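Local coordinates for protein hydroquinone dioxygenase small subunit (Pseudomonas sp., PDB 4ZXA) that forms the small, cupin-fold subunit of a two-subunit hydroquinone 1,2-dioxygenase, an enzyme probably using iron(II) to open the ring of hydroquinone, at residues 83-94 with 138-149; 73-81 with 101-112. All blocks are in the same frame, centred on the assembly; numbering follows the deposited sequence.

Interaction 1 of 2, residues 83-94 with 138-149; sequences AIVMDGEVRVEF and YRFEASRPGVIL
Glu93 and Arg139 face each other in an antiparallel hydrogen-bonded pair, and their torsions bring the charges together: Glu93 CG stands anti to its carbonyl carbon (chi1 -73°), while the Arg139 chain, CG anti to the backbone N, bends at chi3 (65°) and lays its guanidinium edge against the acid. Arg139 NH2 donates to the syn lone pair of Glu93 OE1 at 2.6 Å, the carboxylate and guanidinium planes turned 76° apart. Glu93 OE2 lies 2.8 Å from Glu141 OE2, the carboxylates nearly coplanar, a spacing that would be eased if one acid were protonated; Glu141 OE2 is hydrogen-bonded to Gln71. Replacing Glu93 with an alanine would probably leave the Arg139 guanidinium without its carboxylate mate and freer to turn.

The opposite face is largely apolar. Ile148 CD1 sits over the centre of the Phe140 ring, 3.6 Å above its plane, while Val92 CG2 meets the ring edge at CD1 (3.7 Å); branched and aromatic residues suit this buried layer. Where the chain turns, Met86 and Asp87 both face Val147 in a classic beta bulge, and Gly88 packs CA to CA on Gly146 at 4.1 Å, too close for side chains.

Strands 89-97 and 136-142 pair in one sheet of the cupin beta-barrel and 81-87 with 145-153 in the other; Phe220 of the large subunit covers Met86.

Interaction 2 of 2, residues 73-81 with 101-112; sequences PWFTAAHDE and SKHGEGTHLAGE
Thr76 and His108 exchange two backbone hydrogen bonds, His108 N to Thr76 O at 2.6 Å and Thr76 N to His108 O at 2.7 Å, both donors nearly in line with the carbonyl they meet. Ala110 N adds a straight bond to Trp74 O (2.9 Å), although it comes from above the carbonyl plane. Farther along, a side chain takes over: the amide of Gly106 donates to His79 NE2 at 3.0 Å, almost linearly (178°). A chi1 of 54°, with CG between the backbone N and the carbonyl carbon, turns NE2 to that amide. With His79 ND1 giving its hydrogen to Asp80 O, the imidazole is gripped at both nitrogens and its rotation is fixed, a task for which histidine is well suited. Gly106 has backbone angles that a side chain would strain.

Small residues let the two segments close up around these bonds. Ala78 CB nestles among the carbonyls of the 101-104 loop, 3.4 Å from Gly104 O, and Ala110 CB packs on Trp74 CB at 3.9 Å. At the more exposed end, Leu109 CD2 rests on Pro73 CB.

Within this chain, strand 108-109 edges the five-stranded sheet, bordering 71-76, whose other side pairs with 136-142. Trp74 reaches Leu95 of strand 89-97, and Glu105 salt-bridges Lys239 of the large subunit.

Both interactions build on the five-stranded antiparallel sheet: 83-94 with 138-149 joins its interior strands and continues into the second sheet, whereas 73-81 with 101-112 adds a short strand at its border. Interaction 1 is largely buried, with an apolar layer on one face and, where strands 89-97 and 136-142 pair, charged side chains on the other; interaction 2, partly exposed, has fewer backbone bonds and supplements them with bridging waters and a histidine that anchors a loop. Their centres lie about 17 Å apart, yet they meet directly. Tyr138 N is probably hydrogen-bonded to Phe75 O (2.9 Å), and Tyr138 OH to Glu81 OE1 (2.8 Å), while Trp74 packs beside Glu93 and Arg139.

Interaction 1 of 2, residues 83-94 with 138-149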
# COMPACT_ATOMS: atom_id res chain seq x y z
N ALA A 83 -29.39 -3.38 -26.44
CA ALA A 83 -28.40 -4.07 -27.26
C ALA A 83 -27.14 -3.24 -27.34
O ALA A 83 -27.20 -2.02 -27.59
CB ALA A 83 -28.95 -4.35 -28.65
N ILE A 84 -26.00 -3.89 -27.11
CA ILE A 84 -24.68 -3.29 -27.32
C ILE A 84 -23.97 -4.01 -28.44
O ILE A 84 -23.78 -5.23 -28.38
CB ILE A 84 -23.75 -3.44 -26.10
CG1 ILE A 84 -24.50 -3.18 -24.79
CG2 ILE A 84 -22.51 -2.54 -26.25
CD1 ILE A 84 -24.49 -1.76 -24.39
N VAL A 85 -23.55 -3.27 -29.45
CA VAL A 85 -22.77 -3.87 -30.52
C VAL A 85 -21.31 -3.94 -30.12
O VAL A 85 -20.66 -2.92 -29.95
CB VAL A 85 -22.91 -3.07 -31.82
CG1 VAL A 85 -21.88 -3.57 -32.85
CG2 VAL A 85 -24.32 -3.19 -32.34
N MET A 86 -20.80 -5.16 -29.96
CA MET A 86 -19.44 -5.36 -29.48
C MET A 86 -18.42 -5.56 -30.61
O MET A 86 -17.22 -5.46 -30.40
CB MET A 86 -19.40 -6.53 -28.49
CG MET A 86 -19.89 -6.16 -27.10
SD MET A 86 -18.75 -5.08 -26.19
CE MET A 86 -19.32 -3.48 -26.74
N ASP A 87 -18.91 -5.84 -31.81
CA ASP A 87 -18.09 -5.97 -33.00
C ASP A 87 -18.96 -5.93 -34.25
O ASP A 87 -20.11 -6.37 -34.23
CB ASP A 87 -17.29 -7.27 -32.96
CG ASP A 87 -16.40 -7.45 -34.18
OD1 ASP A 87 -15.90 -6.43 -34.73
OD2 ASP A 87 -16.19 -8.60 -34.59
N GLY A 88 -18.43 -5.39 -35.34
CA GLY A 88 -19.16 -5.37 -36.59
C GLY A 88 -20.10 -4.20 -36.64
O GLY A 88 -19.89 -3.19 -35.96
N GLU A 89 -21.15 -4.33 -37.44
CA GLU A 89 -22.08 -3.23 -37.62
C GLU A 89 -23.49 -3.75 -37.85
O GLU A 89 -23.75 -4.49 -38.81
CB GLU A 89 -21.60 -2.37 -38.79
CG GLU A 89 -22.44 -1.15 -39.07
CD GLU A 89 -21.75 -0.19 -40.04
OE1 GLU A 89 -22.44 0.69 -40.60
OE2 GLU A 89 -20.51 -0.34 -40.23
N VAL A 90 -24.39 -3.41 -36.96
CA VAL A 90 -25.75 -3.92 -37.08
C VAL A 90 -26.72 -2.79 -37.36
O VAL A 90 -26.61 -1.71 -36.79
CB VAL A 90 -26.17 -4.68 -35.82
CG1 VAL A 90 -27.58 -5.21 -35.97
CG2 VAL A 90 -25.21 -5.81 -35.53
N ARG A 91 -27.64 -3.05 -38.27
CA ARG A 91 -28.77 -2.17 -38.51
C ARG A 91 -29.95 -2.75 -37.73
O ARG A 91 -30.19 -3.96 -37.77
CB ARG A 91 -29.07 -2.14 -40.01
CG ARG A 91 -30.38 -1.47 -40.40
CD ARG A 91 -30.53 -1.40 -41.92
NE ARG A 91 -31.71 -0.65 -42.30
CZ ARG A 91 -32.92 -1.19 -42.41
NH1 ARG A 91 -33.07 -2.49 -42.17
NH2 ARG A 91 -33.98 -0.46 -42.76
N VAL A 92 -30.67 -1.90 -37.01
CA VAL A 92 -31.80 -2.37 -36.22
C VAL A 92 -33.08 -1.68 -36.70
O VAL A 92 -33.19 -0.45 -36.62
CB VAL A 92 -31.58 -2.11 -34.68
CG1 VAL A 92 -32.69 -2.75 -33.85
CG2 VAL A 92 -30.22 -2.64 -34.23
N GLU A 93 -34.03 -2.47 -37.21
CA GLU A 93 -35.31 -1.95 -37.70
C GLU A 93 -36.36 -1.99 -36.60
O GLU A 93 -36.48 -2.99 -35.89
CB GLU A 93 -35.84 -2.81 -38.85
CG GLU A 93 -35.13 -2.66 -40.17
CD GLU A 93 -35.42 -3.83 -41.11
OE1 GLU A 93 -36.62 -4.09 -41.39
OE2 GLU A 93 -34.46 -4.49 -41.55
N PHE A 94 -37.17 -0.93 -36.51
CA PHE A 94 -38.17 -0.83 -35.44
C PHE A 94 -39.60 -0.66 -35.96
O PHE A 94 -39.89 0.27 -36.71
CB PHE A 94 -37.85 0.35 -34.51
CG PHE A 94 -36.60 0.17 -33.71
CD1 PHE A 94 -36.63 -0.46 -32.47
CD2 PHE A 94 -35.38 0.63 -34.18
CE1 PHE A 94 -35.47 -0.62 -31.71
CE2 PHE A 94 -34.22 0.47 -33.44
CZ PHE A 94 -34.26 -0.15 -32.21
N TYR A 138 -38.47 -5.53 -33.29
CA TYR A 138 -37.18 -5.06 -33.77
C TYR A 138 -36.45 -6.16 -34.51
O TYR A 138 -36.60 -7.34 -34.17
CB TYR A 138 -36.35 -4.49 -32.61
CG TYR A 138 -36.08 -5.47 -31.50
CD1 TYR A 138 -36.96 -5.61 -30.45
CD2 TYR A 138 -34.94 -6.27 -31.51
CE1 TYR A 138 -36.72 -6.52 -29.42
CE2 TYR A 138 -34.68 -7.18 -30.49
CZ TYR A 138 -35.57 -7.30 -29.44
OH TYR A 138 -35.34 -8.21 -28.42
N ARG A 139 -35.69 -5.78 -35.52
CA ARG A 139 -35.00 -6.75 -36.39
C ARG A 139 -33.56 -6.31 -36.64
O ARG A 139 -33.29 -5.12 -36.82
CB ARG A 139 -35.77 -6.89 -37.71
CG ARG A 139 -35.31 -8.05 -38.60
CD ARG A 139 -36.33 -8.37 -39.69
NE ARG A 139 -36.50 -7.28 -40.65
CZ ARG A 139 -37.14 -7.39 -41.81
NH1 ARG A 139 -37.69 -8.55 -42.16
NH2 ARG A 139 -37.24 -6.35 -42.62
N PHE A 140 -32.65 -7.28 -36.62
CA PHE A 140 -31.22 -7.03 -36.80
C PHE A 140 -30.75 -7.33 -38.24
O PHE A 140 -31.05 -8.39 -38.79
CB PHE A 140 -30.42 -7.91 -35.84
CG PHE A 140 -30.63 -7.59 -34.37
CD1 PHE A 140 -30.53 -6.29 -33.91
CD2 PHE A 140 -30.92 -8.59 -33.46
CE1 PHE A 140 -30.70 -6.00 -32.56
CE2 PHE A 140 -31.11 -8.31 -32.12
CZ PHE A 140 -31.00 -7.02 -31.67
N GLU A 141 -29.99 -6.39 -38.82
CA GLU A 141 -29.39 -6.53 -40.15
C GLU A 141 -27.87 -6.47 -40.07
O GLU A 141 -27.32 -5.47 -39.61
CB GLU A 141 -29.82 -5.38 -41.05
CG GLU A 141 -31.29 -5.34 -41.38
CD GLU A 141 -31.71 -6.48 -42.27
OE1 GLU A 141 -30.82 -7.27 -42.70
OE2 GLU A 141 -32.93 -6.58 -42.54
N ALA A 142 -27.18 -7.49 -40.56
CA ALA A 142 -25.72 -7.49 -40.50
C ALA A 142 -25.09 -8.01 -41.80
O ALA A 142 -25.24 -9.19 -42.14
CB ALA A 142 -25.24 -8.32 -39.31
N SER A 143 -24.39 -7.13 -42.50
CA SER A 143 -23.71 -7.50 -43.75
C SER A 143 -22.52 -8.38 -43.46
O SER A 143 -22.23 -9.33 -44.20
CB SER A 143 -23.24 -6.26 -44.51
OG SER A 143 -24.31 -5.36 -44.72
N ARG A 144 -21.82 -8.05 -42.37
CA ARG A 144 -20.63 -8.80 -41.96
C ARG A 144 -20.80 -9.34 -40.56
O ARG A 144 -21.53 -8.77 -39.75
CB ARG A 144 -19.39 -7.90 -42.03
CG ARG A 144 -19.17 -7.27 -43.40
CD ARG A 144 -17.74 -6.75 -43.59
NE ARG A 144 -17.60 -6.06 -44.88
CZ ARG A 144 -18.18 -4.90 -45.17
NH1 ARG A 144 -18.95 -4.30 -44.27
NH2 ARG A 144 -18.00 -4.34 -46.36
N PRO A 145 -20.14 -10.46 -40.26
CA PRO A 145 -20.28 -11.09 -38.94
C PRO A 145 -19.90 -10.12 -37.82
O PRO A 145 -18.83 -9.50 -37.86
CB PRO A 145 -19.29 -12.26 -39.00
CG PRO A 145 -19.09 -12.53 -40.47
CD PRO A 145 -19.17 -11.18 -41.12
N GLY A 146 -20.78 -9.98 -36.84
CA GLY A 146 -20.52 -9.14 -35.69
C GLY A 146 -21.05 -9.78 -34.42
O GLY A 146 -21.57 -10.89 -34.44
N VAL A 147 -20.93 -9.05 -33.31
CA VAL A 147 -21.37 -9.54 -32.01
C VAL A 147 -22.31 -8.55 -31.30
O VAL A 147 -21.97 -7.37 -31.17
CB VAL A 147 -20.17 -9.82 -31.11
CG1 VAL A 147 -20.63 -10.33 -29.78
CG2 VAL A 147 -19.23 -10.84 -31.77
N ILE A 148 -23.48 -9.03 -30.89
CA ILE A 148 -24.45 -8.21 -30.14
C ILE A 148 -24.61 -8.73 -28.71
O ILE A 148 -24.87 -9.92 -28.50
CB ILE A 148 -25.85 -8.24 -30.77
CG1 ILE A 148 -25.83 -7.82 -32.25
CG2 ILE A 148 -26.81 -7.36 -29.98
CD1 ILE A 148 -27.20 -7.93 -32.94
N LEU A 149 -24.47 -7.83 -27.73
CA LEU A 149 -24.79 -8.14 -26.35
C LEU A 149 -26.19 -7.63 -26.05
O LEU A 149 -26.48 -6.44 -26.24
CB LEU A 149 -23.82 -7.47 -25.38
CG LEU A 149 -22.56 -8.22 -24.96
CD1 LEU A 149 -21.67 -7.31 -24.14
CD2 LEU A 149 -22.91 -9.43 -24.16
O HOH W 1 -22.01 -7.01 -37.53

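Interaction 2 of 2, residues 73-81 with 101-112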
# COMPACT_ATOMS: atom_id res chain seq x y z
N PRO A 73 -34.82 -12.78 -37.11
CA PRO A 73 -36.28 -12.76 -37.00
C PRO A 73 -36.73 -11.48 -36.32
O PRO A 73 -35.93 -10.88 -35.58
CB PRO A 73 -36.58 -13.95 -36.07
CG PRO A 73 -35.41 -14.85 -36.19
CD PRO A 73 -34.22 -13.96 -36.46
N TRP A 74 -37.97 -11.05 -36.55
CA TRP A 74 -38.55 -9.99 -35.74
C TRP A 74 -38.70 -10.44 -34.27
O TRP A 74 -39.26 -11.51 -33.98
CB TRP A 74 -39.92 -9.55 -36.27
CG TRP A 74 -39.92 -8.73 -37.52
CD1 TRP A 74 -40.24 -9.15 -38.78
CD2 TRP A 74 -39.62 -7.32 -37.63
NE1 TRP A 74 -40.16 -8.10 -39.67
CE2 TRP A 74 -39.78 -6.97 -38.99
CE3 TRP A 74 -39.23 -6.33 -36.72
CZ2 TRP A 74 -39.57 -5.67 -39.46
CZ3 TRP A 74 -39.02 -5.04 -37.19
CH2 TRP A 74 -39.19 -4.72 -38.54
N PHE A 75 -38.18 -9.61 -33.36
CA PHE A 75 -38.21 -9.89 -31.93
C PHE A 75 -39.13 -8.90 -31.22
O PHE A 75 -39.33 -7.77 -31.69
CB PHE A 75 -36.81 -9.74 -31.33
CG PHE A 75 -35.82 -10.75 -31.81
CD1 PHE A 75 -36.03 -12.10 -31.60
CD2 PHE A 75 -34.67 -10.34 -32.45
CE1 PHE A 75 -35.09 -13.04 -32.02
CE2 PHE A 75 -33.72 -11.27 -32.88
CZ PHE A 75 -33.93 -12.62 -32.66
N THR A 76 -39.68 -9.30 -30.08
CA THR A 76 -40.44 -8.37 -29.28
C THR A 76 -40.50 -8.80 -27.81
O THR A 76 -40.28 -9.97 -27.48
CB THR A 76 -41.88 -8.24 -29.82
OG1 THR A 76 -42.46 -7.00 -29.37
CG2 THR A 76 -42.73 -9.43 -29.36
N ALA A 77 -40.79 -7.85 -26.93
CA ALA A 77 -40.96 -8.16 -25.52
C ALA A 77 -41.93 -7.19 -24.88
O ALA A 77 -42.24 -6.14 -25.46
CB ALA A 77 -39.62 -8.13 -24.79
N ALA A 78 -42.39 -7.53 -23.69
CA ALA A 78 -43.35 -6.71 -22.97
C ALA A 78 -42.65 -5.66 -22.12
O ALA A 78 -43.29 -4.79 -21.54
CB ALA A 78 -44.27 -7.58 -22.11
N HIS A 79 -41.33 -5.74 -22.04
CA HIS A 79 -40.54 -4.78 -21.26
C HIS A 79 -39.36 -4.27 -22.08
O HIS A 79 -39.03 -4.85 -23.10
CB HIS A 79 -40.03 -5.45 -20.00
CG HIS A 79 -39.27 -6.70 -20.28
ND1 HIS A 79 -38.01 -6.71 -20.83
CD2 HIS A 79 -39.62 -8.00 -20.13
CE1 HIS A 79 -37.60 -7.95 -20.98
NE2 HIS A 79 -38.56 -8.76 -20.56
N ASP A 80 -38.73 -3.20 -21.63
CA ASP A 80 -37.51 -2.72 -22.27
C ASP A 80 -36.39 -3.78 -22.35
O ASP A 80 -36.23 -4.61 -21.44
CB ASP A 80 -36.97 -1.51 -21.54
CG ASP A 80 -37.85 -0.29 -21.71
OD1 ASP A 80 -38.56 -0.23 -22.73
OD2 ASP A 80 -37.81 0.61 -20.84
N GLU A 81 -35.63 -3.72 -23.44
CA GLU A 81 -34.41 -4.51 -23.62
C GLU A 81 -33.33 -3.58 -24.15
O GLU A 81 -33.62 -2.46 -24.58
CB GLU A 81 -34.63 -5.65 -24.61
CG GLU A 81 -35.50 -6.78 -24.08
CD GLU A 81 -36.00 -7.68 -25.20
OE1 GLU A 81 -36.64 -7.16 -26.14
OE2 GLU A 81 -35.77 -8.91 -25.13
N SER A 101 -47.21 -6.86 -26.81
CA SER A 101 -47.30 -7.75 -25.65
C SER A 101 -47.43 -6.86 -24.41
O SER A 101 -46.61 -5.96 -24.21
CB SER A 101 -46.06 -8.64 -25.51
OG SER A 101 -45.48 -8.93 -26.77
N LYS A 102 -48.45 -7.10 -23.60
CA LYS A 102 -48.70 -6.30 -22.40
C LYS A 102 -48.17 -6.97 -21.14
O LYS A 102 -47.85 -6.30 -20.17
CB LYS A 102 -50.20 -6.04 -22.23
CG LYS A 102 -50.74 -4.92 -23.08
CD LYS A 102 -49.92 -3.67 -22.86
CE LYS A 102 -50.49 -2.49 -23.63
NZ LYS A 102 -49.68 -1.26 -23.41
N HIS A 103 -48.09 -8.29 -21.16
CA HIS A 103 -47.69 -9.07 -20.00
C HIS A 103 -46.58 -10.05 -20.36
O HIS A 103 -46.43 -10.42 -21.53
CB HIS A 103 -48.89 -9.85 -19.43
CG HIS A 103 -50.15 -9.04 -19.35
ND1 HIS A 103 -50.27 -7.93 -18.56
CD2 HIS A 103 -51.34 -9.18 -19.99
CE1 HIS A 103 -51.48 -7.41 -18.70
NE2 HIS A 103 -52.15 -8.15 -19.56
N GLY A 104 -45.79 -10.46 -19.37
CA GLY A 104 -44.78 -11.49 -19.59
C GLY A 104 -43.37 -10.97 -19.70
O GLY A 104 -43.13 -9.76 -19.73
N GLU A 105 -42.41 -11.87 -19.76
CA GLU A 105 -41.02 -11.45 -19.76
C GLU A 105 -40.18 -12.28 -20.72
O GLU A 105 -40.48 -13.46 -20.97
CB GLU A 105 -40.44 -11.55 -18.35
CG GLU A 105 -41.17 -10.69 -17.33
CD GLU A 105 -40.45 -10.62 -15.99
OE1 GLU A 105 -39.88 -11.65 -15.57
OE2 GLU A 105 -40.45 -9.53 -15.38
N GLY A 106 -39.13 -11.66 -21.24
CA GLY A 106 -38.24 -12.34 -22.16
C GLY A 106 -38.55 -11.93 -23.59
O GLY A 106 -39.67 -11.54 -23.91
N THR A 107 -37.56 -12.00 -24.46
CA THR A 107 -37.82 -11.67 -25.84
C THR A 107 -38.61 -12.80 -26.49
O THR A 107 -38.37 -13.98 -26.22
CB THR A 107 -36.53 -11.31 -26.62
OG1 THR A 107 -36.55 -11.96 -27.89
CG2 THR A 107 -35.30 -11.71 -25.84
N HIS A 108 -39.59 -12.42 -27.30
CA HIS A 108 -40.42 -13.38 -28.02
C HIS A 108 -40.37 -13.11 -29.53
O HIS A 108 -40.11 -11.98 -29.96
CB HIS A 108 -41.88 -13.29 -27.52
CG HIS A 108 -42.06 -13.74 -26.10
ND1 HIS A 108 -42.37 -15.04 -25.77
CD2 HIS A 108 -41.96 -13.06 -24.94
CE1 HIS A 108 -42.45 -15.14 -24.45
NE2 HIS A 108 -42.20 -13.96 -23.92
N LEU A 109 -40.64 -14.15 -30.32
CA LEU A 109 -40.80 -14.00 -31.76
C LEU A 109 -42.04 -13.17 -32.08
O LEU A 109 -43.13 -13.52 -31.66
CB LEU A 109 -40.91 -15.37 -32.40
CG LEU A 109 -39.62 -16.18 -32.41
CD1 LEU A 109 -39.91 -17.55 -33.00
CD2 LEU A 109 -38.51 -15.48 -33.20
N ALA A 110 -41.87 -12.08 -32.82
CA ALA A 110 -43.00 -11.20 -33.12
C ALA A 110 -43.83 -11.67 -34.32
O ALA A 110 -44.94 -11.17 -34.55
CB ALA A 110 -42.52 -9.77 -33.35
N GLY A 111 -43.28 -12.62 -35.08
CA GLY A 111 -43.92 -13.15 -36.28
C GLY A 111 -43.28 -12.72 -37.60
O GLY A 111 -42.46 -11.79 -37.65
N GLU A 112 -43.68 -13.38 -38.68
CA GLU A 112 -43.12 -13.12 -40.01
C GLU A 112 -43.48 -11.73 -40.50
O GLU A 112 -42.66 -11.05 -41.12
CB GLU A 112 -43.62 -14.16 -41.03
CG GLU A 112 -43.31 -15.62 -40.68
CD GLU A 112 -41.83 -15.97 -40.78
OE1 GLU A 112 -41.02 -15.11 -41.20
OE2 GLU A 112 -41.48 -17.12 -40.44
O HOH W 2 -40.67 -14.11 -35.69
O HOH W 3 -39.98 -12.80 -38.20
O HOH W 4 -41.79 -10.00 -22.97